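Local structure of sarcolemmal membrane-associated protein (Homo sapiens, 6AR0) at residues Ala4-Thr9 and Ser123-Phe128; Pro27-Arg32 and Ser52-Leu57; Thr64-Leu69 and Pro94-Ser99. The protein associates with the STRIPAK phosphatase-kinase complex, which dephosphorylates STK3 and so inhibits Hippo signalling. All coordinates share one frame; numbering follows the deposited sequence.

Interaction 1 pairs Ala4-Thr9, on the first strand of the chain, with the end of the last, Ser123-Phe128, and so closes a loop of 113 residues round most of the N-terminal FHA domain. Both other contacts form inside this span, one after the other. Interaction 2 joins Pro27-Arg32 to Ser52-Leu57, and interaction 3 joins Thr64-Leu69 to Pro94-Ser99; both build the mixed sheet, in which strands 56-61 and 66-71 are neighbours. Leu69 links these two by packing on Ile30 and Ala56. Interaction 1 belongs to the other, antiparallel sheet and meets interaction 3 through Leu127, Ile97, Phe67 and Ser99, but does not touch interaction 2.

Interaction 1: residues Ala4-Thr9 and Ser123-Phe128; sequences ALAIFT and STIKLF
Phe8 and Ile125 run alongside each other in the same direction from two antiparallel strands, the methyl CD1 of Ile125 resting over one face of the Phe8 ring. This CH-pi contact puts Ile125 CD1 4.0 Å from the centroid of the Phe8 ring, shifted toward the rim near CZ. The Ile125 side chain reaches there because CG1 stands anti to its backbone N (chi1 -162°) and the chain then runs on extended. Ser123 comes to the same ring from another direction, its OG near the ring plane at the edge and 3.4 Å from Phe8 CD1. Next along this face, Ala6 CB fits against two branched neighbours, 3.7 Å from Leu127 CD2 and 3.9 Å from Ile125 CD1.

Leu5, Ile7 and Phe128 meet on the other face. Phe128 runs alongside Leu5, with the two CD2 atoms 4.1 Å apart, while Ile7 comes across it at a slant and brings CD1 to 3.8 Å from Phe128 CE2. Farther along, Thr9 OG1 lies 3.3 Å from Thr124 CB, and one water joins the two threonine hydroxyls, hydrogen-bonded to both Thr9 OG1 and Thr124 OG1. Backbone bonds fix this register: Leu5 with Phe128, Ile7 with Lys126 and Thr9 with Thr124 are hydrogen-bonded pairs, the bond from Ile7 N to Lys126 O measuring 2.8 Å. CA-H...O contacts fill in between them.

The pairing joins the chain's first and last strands in the antiparallel sheet of the FHA beta sandwich. Strand 20-23 continues the sheet beyond Ala4-Thr9, and strand 102-105 lies beside Ser123. Ile125 and Leu127 face inward to Ile97 of strand 95-97, a member of the mixed sheet.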
loop_
_atom_site.group_PDB
_atom_site.type_symbol
_atom_site.label_atom_id
_atom_site.label_comp_id
_atom_site.label_asym_id
_atom_site.label_seq_id
_atom_site.Cartn_x
_atom_site.Cartn_y
_atom_site.Cartn_z
ATOM N N ALA A 4 2.597 -10.549 -12.672
ATOM C CA ALA A 4 2.803 -9.125 -12.394
ATOM C C ALA A 4 3.306 -8.948 -10.967
ATOM O O ALA A 4 2.983 -9.724 -10.069
ATOM C CB ALA A 4 1.505 -8.336 -12.577
ATOM N N LEU A 5 4.084 -7.894 -10.755
ATOM C CA LEU A 5 4.828 -7.735 -9.515
ATOM C C LEU A 5 4.810 -6.279 -9.069
ATOM O O LEU A 5 5.042 -5.366 -9.872
ATOM C CB LEU A 5 6.291 -8.164 -9.726
ATOM C CG LEU A 5 7.311 -7.874 -8.625
ATOM C CD1 LEU A 5 6.970 -8.620 -7.342
ATOM C CD2 LEU A 5 8.708 -8.223 -9.096
ATOM N N ALA A 6 4.577 -6.081 -7.775
ATOM C CA ALA A 6 4.767 -4.800 -7.104
ATOM C C ALA A 6 5.839 -4.968 -6.044
ATOM O O ALA A 6 5.715 -5.828 -5.160
ATOM C CB ALA A 6 3.480 -4.338 -6.426
ATOM N N ILE A 7 6.882 -4.148 -6.117
ATOM C CA ILE A 7 7.923 -4.119 -5.099
ATOM C C ILE A 7 7.697 -2.895 -4.229
ATOM O O ILE A 7 7.643 -1.772 -4.735
ATOM C CB ILE A 7 9.327 -4.085 -5.724
ATOM C CG1 ILE A 7 9.581 -5.352 -6.557
ATOM C CG2 ILE A 7 10.383 -3.924 -4.626
ATOM C CD1 ILE A 7 10.947 -5.409 -7.224
ATOM N N PHE A 8 7.549 -3.121 -2.928
ATOM C CA PHE A 8 7.374 -2.057 -1.940
ATOM C C PHE A 8 8.682 -1.885 -1.179
ATOM O O PHE A 8 9.153 -2.836 -0.556
ATOM C CB PHE A 8 6.313 -2.432 -0.899
ATOM C CG PHE A 8 4.893 -2.494 -1.407
ATOM C CD1 PHE A 8 3.991 -1.520 -1.045
ATOM C CD2 PHE A 8 4.435 -3.562 -2.168
ATOM C CE1 PHE A 8 2.675 -1.582 -1.461
ATOM C CE2 PHE A 8 3.107 -3.633 -2.589
ATOM C CZ PHE A 8 2.235 -2.644 -2.224
ATOM N N THR A 9 9.263 -0.680 -1.213
ATOM C CA THR A 9 10.464 -0.381 -0.446
ATOM C C THR A 9 10.181 0.729 0.552
ATOM O O THR A 9 9.452 1.681 0.265
ATOM C CB THR A 9 11.634 0.010 -1.354
ATOM O OG1 THR A 9 11.258 1.065 -2.226
ATOM C CG2 THR A 9 12.052 -1.173 -2.184
ATOM N N SER A 123 5.942 4.082 1.348
ATOM C CA SER A 123 6.669 3.148 0.494
ATOM C C SER A 123 6.856 3.722 -0.900
ATOM O O SER A 123 6.003 4.454 -1.406
ATOM C CB SER A 123 5.856 1.844 0.394
ATOM O OG SER A 123 6.449 0.765 -0.297
ATOM N N THR A 124 7.976 3.407 -1.524
ATOM C CA THR A 124 8.047 3.519 -2.971
ATOM C C THR A 124 7.491 2.231 -3.540
ATOM O O THR A 124 7.739 1.154 -2.988
ATOM C CB THR A 124 9.499 3.643 -3.423
ATOM O OG1 THR A 124 10.088 4.773 -2.786
ATOM C CG2 THR A 124 9.606 3.781 -4.944
ATOM N N ILE A 125 6.737 2.319 -4.630
ATOM C CA ILE A 125 6.238 1.126 -5.313
ATOM C C ILE A 125 6.807 1.113 -6.725
ATOM O O ILE A 125 6.735 2.118 -7.441
ATOM C CB ILE A 125 4.695 1.017 -5.270
ATOM C CG1 ILE A 125 4.203 -0.408 -5.572
ATOM C CG2 ILE A 125 4.036 2.069 -6.162
ATOM C CD1 ILE A 125 2.719 -0.672 -5.253
ATOM N N LYS A 126 7.390 -0.016 -7.110
ATOM C CA LYS A 126 7.852 -0.265 -8.470
ATOM C C LYS A 126 7.027 -1.407 -9.035
ATOM O O LYS A 126 6.727 -2.370 -8.322
ATOM C CB LYS A 126 9.341 -0.605 -8.486
ATOM C CG LYS A 126 10.213 0.550 -8.006
ATOM C CD LYS A 126 10.224 1.713 -9.000
ATOM C CE LYS A 126 11.083 2.866 -8.520
ATOM N NZ LYS A 126 12.523 2.635 -8.823
ATOM N N LEU A 127 6.598 -1.264 -10.278
ATOM C CA LEU A 127 5.560 -2.112 -10.840
ATOM C C LEU A 127 6.051 -2.734 -12.135
ATOM O O LEU A 127 6.630 -2.045 -12.981
ATOM C CB LEU A 127 4.305 -1.290 -11.143
ATOM C CG LEU A 127 3.700 -0.588 -9.926
ATOM C CD1 LEU A 127 2.611 0.380 -10.375
ATOM C CD2 LEU A 127 3.147 -1.615 -8.937
ATOM N N PHE A 128 5.800 -4.032 -12.289
ATOM C CA PHE A 128 6.283 -4.798 -13.432
ATOM C C PHE A 128 5.161 -5.648 -14.005
ATOM O O PHE A 128 4.436 -6.321 -13.262
ATOM C CB PHE A 128 7.479 -5.672 -13.035
ATOM C CG PHE A 128 8.572 -4.879 -12.413
ATOM C CD1 PHE A 128 9.534 -4.251 -13.184
ATOM C CD2 PHE A 128 8.580 -4.676 -11.049
ATOM C CE1 PHE A 128 10.501 -3.456 -12.585
ATOM C CE2 PHE A 128 9.553 -3.897 -10.456
ATOM C CZ PHE A 128 10.520 -3.291 -11.227
HETATM O O HOH W 1 11.727 3.679 -0.786
#

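Interaction 2: residues Pro27-Arg32 and Ser52-Leu57; sequences PIKIGR and SRNHAL
An antiparallel strand pairing that runs out into a loop joins Pro27-Arg32 to Ser52-Leu57, between neighbouring strands of the mixed sheet. Ile30 is bonded through both backbone groups: its N gives a straight bond to Ala56 O, and its carbonyl O accepts from two donors, His55 N at 2.9 Å and Ala56 N at 3.1 Å. His55 N lies in the plane of that carbonyl, whereas Ala56 N is tilted 29° from it. His55 and Ala56 thus both face Ile30, the definition of a classic beta bulge. On one face of the sheet Ile30 CD1 packs 3.9 Å from Ala56 CB; at the end of the pairing Leu57 CD1 sits 4.0 Å from Pro27 CB.

The bulge leads back into the loop after strand 44-46, which carries the Ser-Arg-Asn-His sequence. The Gly-Arg of one segment and the Ser-x-x-His of the other match the conserved FHA motifs, which in relatives build and brace the phosphopeptide-binding surface; a like role here is probable. The His55 ring is held at both nitrogens: His55 ND1 accepts from Ser52 N at 3.0 Å, the donor lying in the ring plane, and NE2 bonds to Gly77 O. Ser52 OG bonds to Ser75 N, and Arg32 N gives its hydrogen to Ser52 O.

Gly31 CA comes close to the loop, 3.4 Å from Arg53 O. Lys29 bends at chi3 (85°), which brings NZ to Asn54 OD1 at 2.7 Å, almost in line with the side-chain C=O. Arg32 also bends at chi3; NH1 bonds to Leu51 O and to a water in the guanidinium plane that also accepts from Arg53 N. A second water donates to both Arg32 O and Arg53 O.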
loop_
_atom_site.group_PDB
_atom_site.type_symbol
_atom_site.label_atom_id
_atom_site.label_comp_id
_atom_site.label_asym_id
_atom_site.label_seq_id
_atom_site.Cartn_x
_atom_site.Cartn_y
_atom_site.Cartn_z
ATOM N N PRO A 27 -5.886 -9.756 -6.724
ATOM C CA PRO A 27 -5.768 -8.587 -5.847
ATOM C C PRO A 27 -5.250 -8.971 -4.473
ATOM O O PRO A 27 -5.617 -10.015 -3.915
ATOM C CB PRO A 27 -7.202 -8.051 -5.789
ATOM C CG PRO A 27 -7.820 -8.510 -7.075
ATOM C CD PRO A 27 -7.240 -9.872 -7.295
ATOM N N ILE A 28 -4.416 -8.099 -3.915
ATOM C CA ILE A 28 -3.787 -8.322 -2.620
ATOM C C ILE A 28 -4.295 -7.289 -1.622
ATOM O O ILE A 28 -4.294 -6.082 -1.899
ATOM C CB ILE A 28 -2.253 -8.276 -2.757
ATOM C CG1 ILE A 28 -1.756 -9.435 -3.642
ATOM C CG2 ILE A 28 -1.574 -8.316 -1.387
ATOM C CD1 ILE A 28 -2.056 -10.834 -3.114
ATOM N N LYS A 29 -4.710 -7.773 -0.454
ATOM C CA LYS A 29 -5.127 -6.901 0.628
ATOM C C LYS A 29 -3.917 -6.220 1.257
ATOM O O LYS A 29 -2.859 -6.834 1.463
ATOM C CB LYS A 29 -5.860 -7.706 1.695
ATOM C CG LYS A 29 -6.609 -6.820 2.683
ATOM C CD LYS A 29 -7.654 -7.589 3.468
ATOM C CE LYS A 29 -7.024 -8.246 4.664
ATOM N NZ LYS A 29 -8.054 -8.951 5.474
ATOM N N ILE A 30 -4.073 -4.935 1.530
ATOM C CA ILE A 30 -3.160 -4.162 2.362
ATOM C C ILE A 30 -3.831 -3.969 3.707
ATOM O O ILE A 30 -4.997 -3.562 3.766
ATOM C CB ILE A 30 -2.872 -2.804 1.710
ATOM C CG1 ILE A 30 -2.150 -3.019 0.372
ATOM C CG2 ILE A 30 -2.056 -1.919 2.640
ATOM C CD1 ILE A 30 -2.449 -1.993 -0.673
ATOM N N GLY A 31 -3.123 -4.274 4.789
ATOM C CA GLY A 31 -3.746 -4.119 6.087
ATOM C C GLY A 31 -2.784 -4.402 7.216
ATOM O O GLY A 31 -1.632 -4.801 7.016
ATOM N N ARG A 32 -3.297 -4.208 8.421
ATOM C CA ARG A 32 -2.522 -4.376 9.640
ATOM C C ARG A 32 -2.326 -5.850 9.970
ATOM O O ARG A 32 -3.231 -6.670 9.767
ATOM C CB ARG A 32 -3.272 -3.708 10.795
ATOM C CG ARG A 32 -2.462 -3.583 12.066
ATOM C CD ARG A 32 -3.214 -2.849 13.144
ATOM N NE ARG A 32 -4.285 -3.671 13.706
ATOM C CZ ARG A 32 -5.589 -3.495 13.502
ATOM N NH1 ARG A 32 -6.053 -2.503 12.756
ATOM N NH2 ARG A 32 -6.452 -4.325 14.073
ATOM N N SER A 52 -5.670 0.035 9.207
ATOM C CA SER A 52 -6.852 -0.780 9.430
ATOM C C SER A 52 -6.587 -2.227 9.008
ATOM O O SER A 52 -5.668 -2.521 8.236
ATOM C CB SER A 52 -8.038 -0.202 8.650
ATOM O OG SER A 52 -8.351 1.101 9.102
ATOM N N ARG A 53 -7.406 -3.144 9.532
ATOM C CA ARG A 53 -7.272 -4.548 9.160
ATOM C C ARG A 53 -7.488 -4.734 7.667
ATOM O O ARG A 53 -6.715 -5.430 6.997
ATOM C CB ARG A 53 -8.274 -5.392 9.947
ATOM C CG ARG A 53 -8.209 -6.880 9.620
ATOM C CD ARG A 53 -9.259 -7.689 10.369
ATOM N NE ARG A 53 -9.131 -9.120 10.079
ATOM C CZ ARG A 53 -8.812 -10.064 10.966
ATOM N NH1 ARG A 53 -8.600 -9.771 12.245
ATOM N NH2 ARG A 53 -8.716 -11.325 10.568
ATOM N N ASN A 54 -8.536 -4.114 7.130
ATOM C CA ASN A 54 -8.839 -4.129 5.703
ATOM C C ASN A 54 -8.654 -2.699 5.210
ATOM O O ASN A 54 -9.597 -1.918 5.119
ATOM C CB ASN A 54 -10.248 -4.629 5.458
ATOM C CG ASN A 54 -10.509 -5.960 6.123
ATOM O OD1 ASN A 54 -9.774 -6.918 5.917
ATOM N ND2 ASN A 54 -11.548 -6.019 6.945
ATOM N N HIS A 55 -7.405 -2.344 4.930
ATOM C CA HIS A 55 -7.049 -0.951 4.706
ATOM C C HIS A 55 -7.197 -0.540 3.243
ATOM O O HIS A 55 -7.806 0.489 2.931
ATOM C CB HIS A 55 -5.615 -0.733 5.198
ATOM C CG HIS A 55 -5.238 0.698 5.316
ATOM N ND1 HIS A 55 -5.129 1.340 6.530
ATOM C CD2 HIS A 55 -4.995 1.626 4.365
ATOM C CE1 HIS A 55 -4.815 2.601 6.315
ATOM N NE2 HIS A 55 -4.728 2.800 5.013
ATOM N N ALA A 56 -6.639 -1.341 2.344
ATOM C CA ALA A 56 -6.650 -1.022 0.926
ATOM C C ALA A 56 -6.509 -2.326 0.150
ATOM O O ALA A 56 -6.364 -3.411 0.722
ATOM C CB ALA A 56 -5.560 0.003 0.583
ATOM N N LEU A 57 -6.587 -2.204 -1.169
ATOM C CA LEU A 57 -6.491 -3.320 -2.089
ATOM C C LEU A 57 -5.654 -2.868 -3.273
ATOM O O LEU A 57 -5.848 -1.761 -3.771
ATOM C CB LEU A 57 -7.903 -3.672 -2.546
ATOM C CG LEU A 57 -8.139 -5.001 -3.256
ATOM C CD1 LEU A 57 -7.813 -6.179 -2.354
ATOM C CD2 LEU A 57 -9.574 -5.072 -3.730
HETATM O O HOH W 2 -4.938 -7.412 7.719
HETATM O O HOH W 3 -8.928 -2.292 11.866
#

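Interaction 3: residues Thr64-Leu69 and Pro94-Ser99; sequences TGKFYL and PCEILS
Pro94 lays its CB 3.9 Å from CD1 of the Tyr68 ring at the start of a short antiparallel strand pairing. Cys95 follows in a hydrogen-bonded pair with Leu69: Leu69 N gives a straight bond to Cys95 O (2.9 Å), and Cys95 N bonds back to Leu69 O.

Glu96, opposite Tyr68, passes obliquely by that ring, its carboxylate turned 40° from the ring plane. Its CG points away from the backbone N (chi1 -177°) and the chain runs straight on, which carries the carboxylate to Lys66. The lysine side chain crosses it at about a right angle and makes a salt bridge: Lys66 NZ lies 2.8 Å from Glu96 OE1, on its syn side but somewhat out of the carboxylate plane; the bond to OE2 is weak. OE2 also accepts from a water that donates to Ile97 O and receives the hydrogen of Phe67 N.

Ile97 N bonds to Phe67 O from well above the carbonyl plane. The Ile97 side chain lies on the face opposite Tyr68 and Glu96, where its CG1 packs 3.7 Å from Phe67 CB and its CG2 lies 3.9 Å from Leu69 CB.

Strand 95-97 is an edge strand of the mixed sheet, with strand 66-71 between it and strand 56-61. Tyr68 and Pro94 meet Trp59 of that farther strand, while Phe67 and Ile97 pack against strand 117-128 of the opposing sheet.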
loop_
_atom_site.group_PDB
_atom_site.type_symbol
_atom_site.label_atom_id
_atom_site.label_comp_id
_atom_site.label_asym_id
_atom_site.label_seq_id
_atom_site.Cartn_x
_atom_site.Cartn_y
_atom_site.Cartn_z
ATOM N N THR A 64 -5.874 -4.491 -19.424
ATOM C CA THR A 64 -5.423 -3.185 -19.875
ATOM C C THR A 64 -3.969 -2.898 -19.543
ATOM O O THR A 64 -3.412 -1.930 -20.074
ATOM C CB THR A 64 -6.276 -2.072 -19.253
ATOM O OG1 THR A 64 -6.026 -2.018 -17.842
ATOM C CG2 THR A 64 -7.761 -2.320 -19.513
ATOM N N GLY A 65 -3.341 -3.690 -18.679
ATOM C CA GLY A 65 -1.968 -3.434 -18.308
ATOM C C GLY A 65 -1.808 -2.362 -17.261
ATOM O O GLY A 65 -0.690 -1.874 -17.060
ATOM N N LYS A 66 -2.884 -1.993 -16.568
ATOM C CA LYS A 66 -2.849 -0.947 -15.558
ATOM C C LYS A 66 -2.893 -1.555 -14.157
ATOM O O LYS A 66 -3.492 -2.611 -13.928
ATOM C CB LYS A 66 -4.040 0.008 -15.725
ATOM C CG LYS A 66 -4.036 0.897 -16.975
ATOM C CD LYS A 66 -5.241 1.878 -16.998
ATOM C CE LYS A 66 -5.150 2.869 -18.155
ATOM N NZ LYS A 66 -4.032 3.829 -17.964
ATOM N N PHE A 67 -2.265 -0.859 -13.219
ATOM C CA PHE A 67 -2.241 -1.222 -11.815
ATOM C C PHE A 67 -3.100 -0.228 -11.045
ATOM O O PHE A 67 -3.117 0.976 -11.357
ATOM C CB PHE A 67 -0.811 -1.144 -11.274
ATOM C CG PHE A 67 0.135 -2.155 -11.854
ATOM C CD1 PHE A 67 0.478 -3.291 -11.146
ATOM C CD2 PHE A 67 0.713 -1.952 -13.092
ATOM C CE1 PHE A 67 1.373 -4.213 -11.683
ATOM C CE2 PHE A 67 1.600 -2.873 -13.629
ATOM C CZ PHE A 67 1.934 -3.983 -12.915
ATOM N N TYR A 68 -3.751 -0.716 -9.987
ATOM C CA TYR A 68 -4.659 0.110 -9.216
ATOM C C TYR A 68 -4.490 -0.098 -7.723
ATOM O O TYR A 68 -4.127 -1.179 -7.253
ATOM C CB TYR A 68 -6.116 -0.210 -9.536
ATOM C CG TYR A 68 -6.494 0.154 -10.937
ATOM C CD1 TYR A 68 -6.934 1.438 -11.236
ATOM C CD2 TYR A 68 -6.391 -0.758 -11.959
ATOM C CE1 TYR A 68 -7.286 1.797 -12.510
ATOM C CE2 TYR A 68 -6.748 -0.412 -13.260
ATOM C CZ TYR A 68 -7.189 0.875 -13.518
ATOM O OH TYR A 68 -7.554 1.257 -14.785
ATOM N N LEU A 69 -4.832 0.950 -6.987
ATOM C CA LEU A 69 -4.931 0.957 -5.540
ATOM C C LEU A 69 -6.291 1.518 -5.150
ATOM O O LEU A 69 -6.759 2.500 -5.738
ATOM C CB LEU A 69 -3.814 1.841 -4.973
ATOM C CG LEU A 69 -3.684 1.985 -3.461
ATOM C CD1 LEU A 69 -3.401 0.645 -2.808
ATOM C CD2 LEU A 69 -2.583 2.984 -3.120
ATOM N N PRO A 94 -11.217 2.913 -7.596
ATOM C CA PRO A 94 -9.878 2.480 -8.011
ATOM C C PRO A 94 -9.086 3.674 -8.517
ATOM O O PRO A 94 -9.588 4.465 -9.305
ATOM C CB PRO A 94 -10.164 1.478 -9.133
ATOM C CG PRO A 94 -11.567 1.018 -8.880
ATOM C CD PRO A 94 -12.275 2.233 -8.364
ATOM N N CYS A 95 -7.833 3.772 -8.100
ATOM C CA CYS A 95 -6.943 4.861 -8.485
ATOM C C CYS A 95 -5.695 4.253 -9.109
ATOM O O CYS A 95 -5.030 3.422 -8.490
ATOM C CB CYS A 95 -6.592 5.706 -7.264
ATOM S SG CYS A 95 -7.969 6.633 -6.589
ATOM N N GLU A 96 -5.390 4.634 -10.339
ATOM C CA GLU A 96 -4.262 4.039 -11.034
ATOM C C GLU A 96 -2.942 4.468 -10.399
ATOM O O GLU A 96 -2.730 5.654 -10.087
ATOM C CB GLU A 96 -4.272 4.440 -12.510
ATOM C CG GLU A 96 -3.149 3.780 -13.272
ATOM C CD GLU A 96 -3.152 4.023 -14.768
ATOM O OE1 GLU A 96 -4.022 4.744 -15.283
ATOM O OE2 GLU A 96 -2.259 3.445 -15.454
ATOM N N ILE A 97 -2.051 3.489 -10.224
ATOM C CA ILE A 97 -0.703 3.702 -9.724
ATOM C C ILE A 97 0.303 3.398 -10.831
ATOM O O ILE A 97 0.087 2.529 -11.693
ATOM C CB ILE A 97 -0.401 2.905 -8.436
ATOM C CG1 ILE A 97 -0.781 1.429 -8.598
ATOM C CG2 ILE A 97 -1.147 3.531 -7.258
ATOM C CD1 ILE A 97 -0.268 0.524 -7.464
ATOM N N LEU A 98 1.408 4.148 -10.810
ATOM C CA LEU A 98 2.463 4.059 -11.806
ATOM C C LEU A 98 3.766 3.741 -11.091
ATOM O O LEU A 98 3.917 3.968 -9.880
ATOM C CB LEU A 98 2.595 5.364 -12.593
ATOM C CG LEU A 98 1.379 5.830 -13.406
ATOM C CD1 LEU A 98 1.761 7.058 -14.185
ATOM C CD2 LEU A 98 0.801 4.778 -14.323
ATOM N N SER A 99 4.710 3.195 -11.833
ATOM C CA SER A 99 5.957 2.781 -11.216
ATOM C C SER A 99 6.746 4.004 -10.771
ATOM O O SER A 99 6.959 4.934 -11.550
ATOM C CB SER A 99 6.772 1.945 -12.198
ATOM O OG SER A 99 7.750 1.233 -11.474
HETATM O O HOH W 4 -0.748 1.493 -14.195
#